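Local coordinates for protein glycerol kinase, putative (Plasmodium falciparum, PDB 2W40) that probably phosphorylates glycerol with ATP to give sn-glycerol 3-phosphate, at residues 12-18 / 31-37; 42-46 / 106-110; 141-147 / 207-211. One frame throughout, in Å; residues are numbered along the deposited sequence.

Interaction 1 (12-18 / 31-37); sequences STQSTKV and NNLNHEQ. With EDO (1,2-ethanediol), chain B.
The beta hairpin of strands 15-21 and 27-34, at one margin of the N-terminal sheet, pairs Thr-16 with Leu-33 and Val-18 with Asn-31 as hydrogen-bonded antiparallel pairs. Thr-16 N gives a nearly straight bond to Leu-33 O (3.0 Å, 169°), and Val-18 N to Asn-31 O is similar at 2.9 Å. Ser-15 and Asn-32 project on the same face of the sheet, where Asn-32 ND2 donates to Ser-15 OG (3.0 Å), which lies in the plane of the amide. In both side chains OG or CG is held between the backbone N and carbonyl carbon of its own residue (chi1 74° and 82°); two short polar side chains can thus meet across the strands. The Asn-32 amide oxygen, OD1, accepts from an ethanediol hydroxyl, and Lys-17 CG runs alongside Asn-32 CB (3.9 Å). Val-18, on the other face, is an apolar branch suited to packing against Leu-59 of helix 49-70.

Past the paired strands, His-35 lays its imidazole against the turn 12-15, with CE1 approaching Ser-12 O in the ring plane (3.4 Å). A water joins His-35 ND1, Leu-33 O and Thr-16 OG1, the last also hydrogen-bonded to Gln-11 NE2; a second one donates to Gln-14 O and His-35 O. Gln-37, bent back at its second torsion, sends NE2 to His-35 O (2.9 Å) and, weakly, to Thr-13 O (3.1 Å), while its OE1 is hydrogen-bonded to Tyr-45 OH and His-47 NE2. Gln-14 bonds Thr-270, an ADP-binding residue, and Ser-319. The turn 12-14 links the first two strands; as elsewhere in the sugar kinase/Hsp70/actin superfamily, such a turn probably faces the nucleotide phosphates, while the hairpin continues the sheet's edge.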
# COMPACT_ATOMS: atom_id res chain seq x y z
N SER C 12 5.44 25.04 12.85
CA SER C 12 4.72 23.79 12.79
C SER C 12 5.61 22.65 12.32
O SER C 12 6.81 22.83 12.01
CB SER C 12 3.44 23.98 11.93
OG SER C 12 2.56 22.91 12.10
N THR C 13 5.05 21.44 12.31
CA THR C 13 5.91 20.25 11.97
C THR C 13 6.44 20.35 10.56
O THR C 13 7.61 20.06 10.34
CB THR C 13 5.12 18.96 12.12
OG1 THR C 13 4.58 18.92 13.46
CG2 THR C 13 6.02 17.75 12.00
N GLN C 14 5.58 20.65 9.58
CA GLN C 14 5.97 20.62 8.14
C GLN C 14 6.43 21.96 7.55
O GLN C 14 7.00 21.98 6.48
CB GLN C 14 4.83 20.02 7.30
CG GLN C 14 4.51 18.54 7.68
CD GLN C 14 3.32 18.01 7.02
OE1 GLN C 14 2.24 18.00 7.60
NE2 GLN C 14 3.48 17.62 5.79
N SER C 15 6.06 23.06 8.23
CA SER C 15 6.34 24.40 7.77
C SER C 15 6.29 25.39 8.94
O SER C 15 5.87 25.09 10.02
CB SER C 15 5.37 24.85 6.68
OG SER C 15 4.07 25.15 7.22
N THR C 16 6.85 26.55 8.67
CA THR C 16 6.85 27.68 9.57
C THR C 16 5.89 28.68 8.93
O THR C 16 6.04 29.00 7.74
CB THR C 16 8.28 28.26 9.73
OG1 THR C 16 9.19 27.24 10.24
CG2 THR C 16 8.26 29.50 10.66
N LYS C 17 5.00 29.19 9.77
CA LYS C 17 3.92 30.12 9.38
C LYS C 17 4.11 31.41 10.22
O LYS C 17 4.38 31.37 11.46
CB LYS C 17 2.55 29.50 9.70
CG LYS C 17 2.36 28.13 9.14
CD LYS C 17 1.14 27.44 9.62
CE LYS C 17 1.17 26.02 9.13
NZ LYS C 17 -0.21 25.45 9.18
N VAL C 18 3.91 32.53 9.52
CA VAL C 18 3.79 33.85 10.18
C VAL C 18 2.44 34.47 9.83
O VAL C 18 1.96 34.35 8.68
CB VAL C 18 4.95 34.82 9.86
CG1 VAL C 18 6.38 34.29 10.30
CG2 VAL C 18 5.00 35.22 8.33
N ASN C 31 2.08 34.04 5.64
CA ASN C 31 2.87 33.29 4.64
C ASN C 31 3.50 32.13 5.40
O ASN C 31 3.48 32.07 6.65
CB ASN C 31 3.96 34.12 3.99
CG ASN C 31 4.44 33.56 2.64
OD1 ASN C 31 3.91 32.57 2.14
ND2 ASN C 31 5.31 34.36 1.96
N ASN C 32 4.09 31.24 4.63
CA ASN C 32 4.76 30.05 5.19
C ASN C 32 5.82 29.50 4.25
O ASN C 32 5.86 29.84 3.04
CB ASN C 32 3.74 29.03 5.65
CG ASN C 32 3.18 28.14 4.56
OD1 ASN C 32 2.76 28.61 3.49
ND2 ASN C 32 3.07 26.83 4.89
N LEU C 33 6.73 28.75 4.84
CA LEU C 33 7.77 28.07 4.14
C LEU C 33 7.88 26.73 4.73
O LEU C 33 8.00 26.56 5.92
CB LEU C 33 9.10 28.84 4.24
CG LEU C 33 9.34 30.13 3.49
CD1 LEU C 33 10.69 30.78 4.00
CD2 LEU C 33 9.37 29.75 1.96
N ASN C 34 7.93 25.72 3.86
CA ASN C 34 8.23 24.36 4.31
C ASN C 34 9.68 24.23 4.68
O ASN C 34 10.55 24.98 4.23
CB ASN C 34 7.95 23.37 3.16
CG ASN C 34 6.51 23.26 2.80
OD1 ASN C 34 5.57 23.61 3.56
ND2 ASN C 34 6.29 22.85 1.52
N HIS C 35 9.97 23.20 5.51
CA HIS C 35 11.34 22.83 5.78
C HIS C 35 11.37 21.26 5.63
O HIS C 35 10.30 20.57 5.64
CB HIS C 35 11.84 23.26 7.15
CG HIS C 35 10.98 22.79 8.29
ND1 HIS C 35 9.84 23.45 8.69
CD2 HIS C 35 11.13 21.75 9.13
CE1 HIS C 35 9.27 22.77 9.67
NE2 HIS C 35 10.03 21.73 9.96
N GLU C 36 12.57 20.73 5.42
CA GLU C 36 12.76 19.31 5.10
C GLU C 36 12.32 18.44 6.24
O GLU C 36 12.71 18.66 7.36
CB GLU C 36 14.21 19.03 4.76
CG GLU C 36 14.37 17.73 4.12
CD GLU C 36 15.79 17.30 3.91
OE1 GLU C 36 16.73 18.07 4.25
OE2 GLU C 36 16.02 16.17 3.38
N GLN C 37 11.53 17.40 5.91
CA GLN C 37 11.17 16.36 6.90
C GLN C 37 12.17 15.22 6.61
O GLN C 37 12.02 14.51 5.61
CB GLN C 37 9.72 15.86 6.68
CG GLN C 37 8.68 17.00 6.59
CD GLN C 37 8.68 17.84 7.87
OE1 GLN C 37 8.31 17.31 8.91
NE2 GLN C 37 9.10 19.13 7.81
C1 EDO B . 0.13 31.08 6.06
O1 EDO B . -0.15 29.72 6.19
C2 EDO B . -0.18 31.47 4.63
O2 EDO B . 0.82 31.00 3.67
O HOH W 1 7.45 20.10 4.56
O HOH W 2 10.08 26.09 7.87

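Interaction 2 (42-46 / 106-110); sequences PGWYE and LDTRV. With EDO (1,2-ethanediol), chain D; EDO (1,2-ethanediol), chain E.
Arg-109 lays its guanidinium flat on the indole of Trp-44, CZ standing 3.8 Å from the centroid of the six-membered ring with the planes 17° apart. Stacking leaves the edge of the cation for acids. Arg-109 NH2 makes a straight salt bridge to Glu-46 OE2 (2.8 Å), which offers its anti lone pair and lies in the guanidinium plane, while NE and NH2 grip Asp-107 side-on. Tyr-100 completes the network, its hydroxyl bonded to both Glu-46 OE2 and Arg-109 NH1.

Asp-107 is the hub. OD1 accepts Tyr-45 N (2.7 Å), on the anti side but tilted well out of the carboxylate plane, together with Arg-109 NH2 (2.8 Å) and NE. OD2 takes Arg-109 N (3.0 Å), closing an Asx turn just before helix 111-118, and shares NE, which arrives from the opposite face of the carboxylate. Elsewhere in the contact, Gly-43 O receives Thr-108 N almost linearly (2.7 Å, 176°). Glycine suits this point, since its positive phi of 95° would press a side chain against the preceding carbonyl. Beside these polar bonds, Leu-106 CD1 packs on Tyr-45 CE1 (3.4 Å), and the Tyr-45 hydroxyl has its partner in Gln-37.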
# COMPACT_ATOMS: atom_id res chain seq x y z
N PRO C 42 14.36 3.85 8.86
CA PRO C 42 13.06 3.55 9.46
C PRO C 42 12.97 4.03 10.91
O PRO C 42 13.84 3.76 11.75
CB PRO C 42 12.92 2.02 9.33
CG PRO C 42 13.72 1.77 8.15
CD PRO C 42 14.93 2.63 8.23
N GLY C 43 11.98 4.89 11.15
CA GLY C 43 11.75 5.37 12.50
C GLY C 43 12.43 6.72 12.80
O GLY C 43 11.96 7.43 13.71
N TRP C 44 13.38 7.18 11.96
CA TRP C 44 14.05 8.44 12.26
C TRP C 44 13.25 9.56 11.62
O TRP C 44 12.73 9.42 10.49
CB TRP C 44 15.43 8.44 11.63
CG TRP C 44 16.40 7.58 12.36
CD1 TRP C 44 16.12 6.43 13.07
CD2 TRP C 44 17.75 7.89 12.61
NE1 TRP C 44 17.28 5.96 13.67
CE2 TRP C 44 18.28 6.85 13.43
CE3 TRP C 44 18.61 8.93 12.22
CZ2 TRP C 44 19.59 6.86 13.85
CZ3 TRP C 44 19.94 8.89 12.61
CH2 TRP C 44 20.40 7.88 13.45
N TYR C 45 13.16 10.69 12.33
CA TYR C 45 12.44 11.86 11.87
C TYR C 45 13.13 13.06 12.51
O TYR C 45 13.08 13.26 13.73
CB TYR C 45 10.97 11.80 12.24
CG TYR C 45 10.03 12.56 11.34
CD1 TYR C 45 8.90 11.98 10.74
CD2 TYR C 45 10.25 13.91 11.11
CE1 TYR C 45 7.96 12.78 9.99
CE2 TYR C 45 9.38 14.72 10.38
CZ TYR C 45 8.21 14.14 9.83
OH TYR C 45 7.34 14.84 9.11
N GLU C 46 13.78 13.85 11.64
CA GLU C 46 14.53 15.01 12.05
C GLU C 46 14.19 16.29 11.23
O GLU C 46 13.71 16.25 10.06
CB GLU C 46 16.02 14.74 11.86
CG GLU C 46 16.54 13.57 12.66
CD GLU C 46 18.04 13.22 12.53
OE1 GLU C 46 18.79 13.85 11.78
OE2 GLU C 46 18.43 12.24 13.19
N LEU C 106 7.48 12.90 15.99
CA LEU C 106 7.18 11.71 15.16
C LEU C 106 8.30 10.63 15.10
O LEU C 106 8.04 9.50 14.64
CB LEU C 106 6.82 12.12 13.74
CG LEU C 106 5.40 12.67 13.51
CD1 LEU C 106 5.30 13.36 12.09
CD2 LEU C 106 4.31 11.51 13.71
N ASP C 107 9.49 10.97 15.57
CA ASP C 107 10.62 10.04 15.56
C ASP C 107 10.30 8.90 16.53
O ASP C 107 9.82 9.12 17.61
CB ASP C 107 11.90 10.78 16.01
CG ASP C 107 13.17 9.95 15.88
OD1 ASP C 107 13.94 10.14 14.90
OD2 ASP C 107 13.33 9.12 16.79
N THR C 108 10.67 7.70 16.12
CA THR C 108 10.46 6.54 16.98
C THR C 108 11.68 5.65 17.19
O THR C 108 11.55 4.46 17.57
CB THR C 108 9.33 5.64 16.37
OG1 THR C 108 9.63 5.29 15.01
CG2 THR C 108 7.98 6.33 16.46
N ARG C 109 12.88 6.20 17.00
CA ARG C 109 14.11 5.44 17.12
C ARG C 109 14.29 4.94 18.54
O ARG C 109 15.13 4.01 18.78
CB ARG C 109 15.36 6.30 16.72
CG ARG C 109 15.94 7.16 17.77
CD ARG C 109 16.92 8.20 17.23
NE ARG C 109 16.42 9.13 16.27
CZ ARG C 109 17.18 9.92 15.55
NH1 ARG C 109 18.52 9.87 15.67
NH2 ARG C 109 16.65 10.72 14.68
N VAL C 110 13.61 5.59 19.51
CA VAL C 110 13.81 5.20 20.90
C VAL C 110 12.93 4.05 21.36
O VAL C 110 12.86 3.77 22.60
CB VAL C 110 13.65 6.44 21.83
CG1 VAL C 110 14.66 7.60 21.42
CG2 VAL C 110 12.18 6.95 21.80
C1 EDO D . 10.51 7.98 10.28
O1 EDO D . 10.73 6.69 9.41
C2 EDO D . 9.32 8.31 11.31
O2 EDO D . 9.11 8.00 12.76
C1 EDO E . 23.17 11.50 12.10
O1 EDO E . 22.96 10.54 13.28
C2 EDO E . 22.11 12.27 11.20
O2 EDO E . 21.52 13.58 11.68

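Interaction 3 (141-147 / 207-211); sequences FKILWLI and IFNIT
Phe-208 drives the edge of its ring into the face of Phe-141 in a T-shaped pair, with centroids 4.8 Å apart and planes at 81°. Its CE1 is the projecting atom, standing over the middle of the Phe-141 ring and 3.5 Å from Phe-141 CE2. Although the first bond of the Phe-141 side chain leads away from segment 207-211, CG sits anti to the carbonyl carbon (chi1 -79°), and the ring is carried back as the flat floor of the hollow. Leu-144, one helical turn along, forms a wall: its CB lies in line with the edge of the Phe-208 ring, 4.1 Å from CD1.

Segment 207-211 brings these residues up to helix 140-149 because helix 202-207 ends there in a Schellman motif. Asn-209 takes the C-prime position with positive phi, a conformation asparagine tolerates better than most residues, and the chain turns, bringing Phe-208, Asn-209 and Ile-210 within contact of the helix. Leu-144 CD1 packs against Asn-209 CG (3.6 Å). Ile-147 pushes its CD1 into the bend of the backbone, equally near Phe-208 O and Asn-209 O (3.5 Å each), while its CG2 touches Asn-209 CB. Farther round the helix, Ile-143 presents its branch methyl CG2 to Ile-210 CD1 (4.1 Å), the two beta-branched chains crossing at about a right angle. Phe-117 and Phe-134 add further edge-to-face partners for Phe-141.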
# COMPACT_ATOMS: atom_id res chain seq x y z
N PHE C 141 13.03 10.65 26.08
CA PHE C 141 13.84 9.51 25.52
C PHE C 141 14.69 9.90 24.35
O PHE C 141 15.74 9.30 24.13
CB PHE C 141 12.98 8.30 25.13
CG PHE C 141 12.56 7.45 26.32
CD1 PHE C 141 13.38 6.42 26.72
CD2 PHE C 141 11.40 7.68 27.01
CE1 PHE C 141 13.09 5.61 27.81
CE2 PHE C 141 11.09 6.87 28.10
CZ PHE C 141 11.95 5.82 28.50
N LYS C 142 14.27 10.94 23.63
CA LYS C 142 15.15 11.55 22.58
C LYS C 142 16.39 12.21 23.17
O LYS C 142 17.49 12.08 22.62
CB LYS C 142 14.28 12.48 21.77
CG LYS C 142 13.33 11.57 21.06
CD LYS C 142 11.96 11.84 21.41
CE LYS C 142 11.23 12.61 20.41
NZ LYS C 142 10.25 11.74 19.77
N ILE C 143 16.22 12.87 24.30
CA ILE C 143 17.33 13.51 24.92
C ILE C 143 18.29 12.38 25.37
O ILE C 143 19.50 12.48 25.23
CB ILE C 143 16.84 14.29 26.14
CG1 ILE C 143 15.97 15.55 25.70
CG2 ILE C 143 18.02 14.74 27.03
CD1 ILE C 143 15.03 16.18 26.86
N LEU C 144 17.72 11.35 26.04
CA LEU C 144 18.50 10.20 26.46
C LEU C 144 19.27 9.56 25.31
O LEU C 144 20.49 9.28 25.41
CB LEU C 144 17.65 9.19 27.16
CG LEU C 144 18.38 7.90 27.69
CD1 LEU C 144 19.49 8.22 28.67
CD2 LEU C 144 17.30 6.95 28.29
N TRP C 145 18.64 9.34 24.21
CA TRP C 145 19.30 8.80 23.07
C TRP C 145 20.48 9.65 22.64
O TRP C 145 21.58 9.13 22.35
CB TRP C 145 18.33 8.69 21.89
CG TRP C 145 18.90 7.96 20.71
CD1 TRP C 145 18.81 6.62 20.45
CD2 TRP C 145 19.64 8.52 19.64
NE1 TRP C 145 19.43 6.35 19.26
CE2 TRP C 145 19.98 7.47 18.77
CE3 TRP C 145 20.09 9.81 19.33
CZ2 TRP C 145 20.68 7.67 17.60
CZ3 TRP C 145 20.80 10.00 18.17
CH2 TRP C 145 21.13 8.92 17.35
N LEU C 146 20.30 10.97 22.58
CA LEU C 146 21.38 11.92 22.21
C LEU C 146 22.59 11.80 23.16
O LEU C 146 23.72 11.74 22.72
CB LEU C 146 20.85 13.36 22.12
CG LEU C 146 19.99 13.58 20.88
CD1 LEU C 146 19.19 14.91 21.09
CD2 LEU C 146 20.87 13.56 19.63
N ILE C 147 22.34 11.74 24.44
CA ILE C 147 23.35 11.62 25.49
C ILE C 147 24.08 10.28 25.34
O ILE C 147 25.30 10.26 25.37
CB ILE C 147 22.67 11.67 26.88
CG1 ILE C 147 22.21 13.09 27.24
CG2 ILE C 147 23.57 11.25 28.06
CD1 ILE C 147 21.30 13.10 28.50
N ILE C 207 16.62 9.85 35.78
CA ILE C 207 16.30 8.73 34.94
C ILE C 207 16.87 8.95 33.56
O ILE C 207 17.48 8.04 32.99
CB ILE C 207 14.72 8.52 34.85
CG1 ILE C 207 14.12 8.06 36.19
CG2 ILE C 207 14.35 7.56 33.71
CD1 ILE C 207 12.51 8.07 36.20
N PHE C 208 16.72 10.19 33.05
CA PHE C 208 17.09 10.45 31.69
C PHE C 208 18.53 10.92 31.49
O PHE C 208 18.89 11.41 30.42
CB PHE C 208 16.05 11.35 31.06
CG PHE C 208 14.74 10.61 30.83
CD1 PHE C 208 14.65 9.60 29.89
CD2 PHE C 208 13.59 10.91 31.62
CE1 PHE C 208 13.46 8.86 29.72
CE2 PHE C 208 12.41 10.20 31.44
CZ PHE C 208 12.33 9.19 30.51
N ASN C 209 19.32 10.82 32.54
CA ASN C 209 20.79 11.16 32.56
C ASN C 209 21.10 12.62 32.35
O ASN C 209 22.23 13.04 31.86
CB ASN C 209 21.51 10.39 31.43
CG ASN C 209 21.54 8.89 31.58
OD1 ASN C 209 20.71 8.20 32.22
ND2 ASN C 209 22.51 8.33 30.90
N ILE C 210 20.15 13.46 32.75
CA ILE C 210 20.33 14.89 32.72
C ILE C 210 20.94 15.25 34.05
O ILE C 210 20.20 15.48 35.01
CB ILE C 210 19.03 15.67 32.47
CG1 ILE C 210 18.46 15.25 31.10
CG2 ILE C 210 19.27 17.16 32.63
CD1 ILE C 210 17.06 15.62 30.88
N THR C 211 22.29 15.27 34.10
CA THR C 211 23.01 15.38 35.37
C THR C 211 23.14 16.78 35.89
O THR C 211 23.53 16.99 37.05
CB THR C 211 24.46 14.84 35.20
OG1 THR C 211 25.06 15.60 34.15
CG2 THR C 211 24.50 13.37 34.82

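All three contacts lie within the N-terminal FGGY domain, one after another along the chain. Interaction 1 is partly buried and near the nucleotide site, held chiefly by backbone bonds, amides and waters; interaction 2 is a buried loop-to-loop joint built on charge; interaction 3 is buried, apolar and without hydrogen bonds between its segments, farthest from the chain's centre and away from the nucleotide site. Interactions 1 and 2 meet through the side chains of Gln-37 and Tyr-45. Helix 140-149 of interaction 3 touches interaction 2: Trp-145 makes a cation-pi contact with Arg-109, and Val-110 packs on Phe-141. Interactions 1 and 3 do not touch, their nearest atoms being about 11 Å apart.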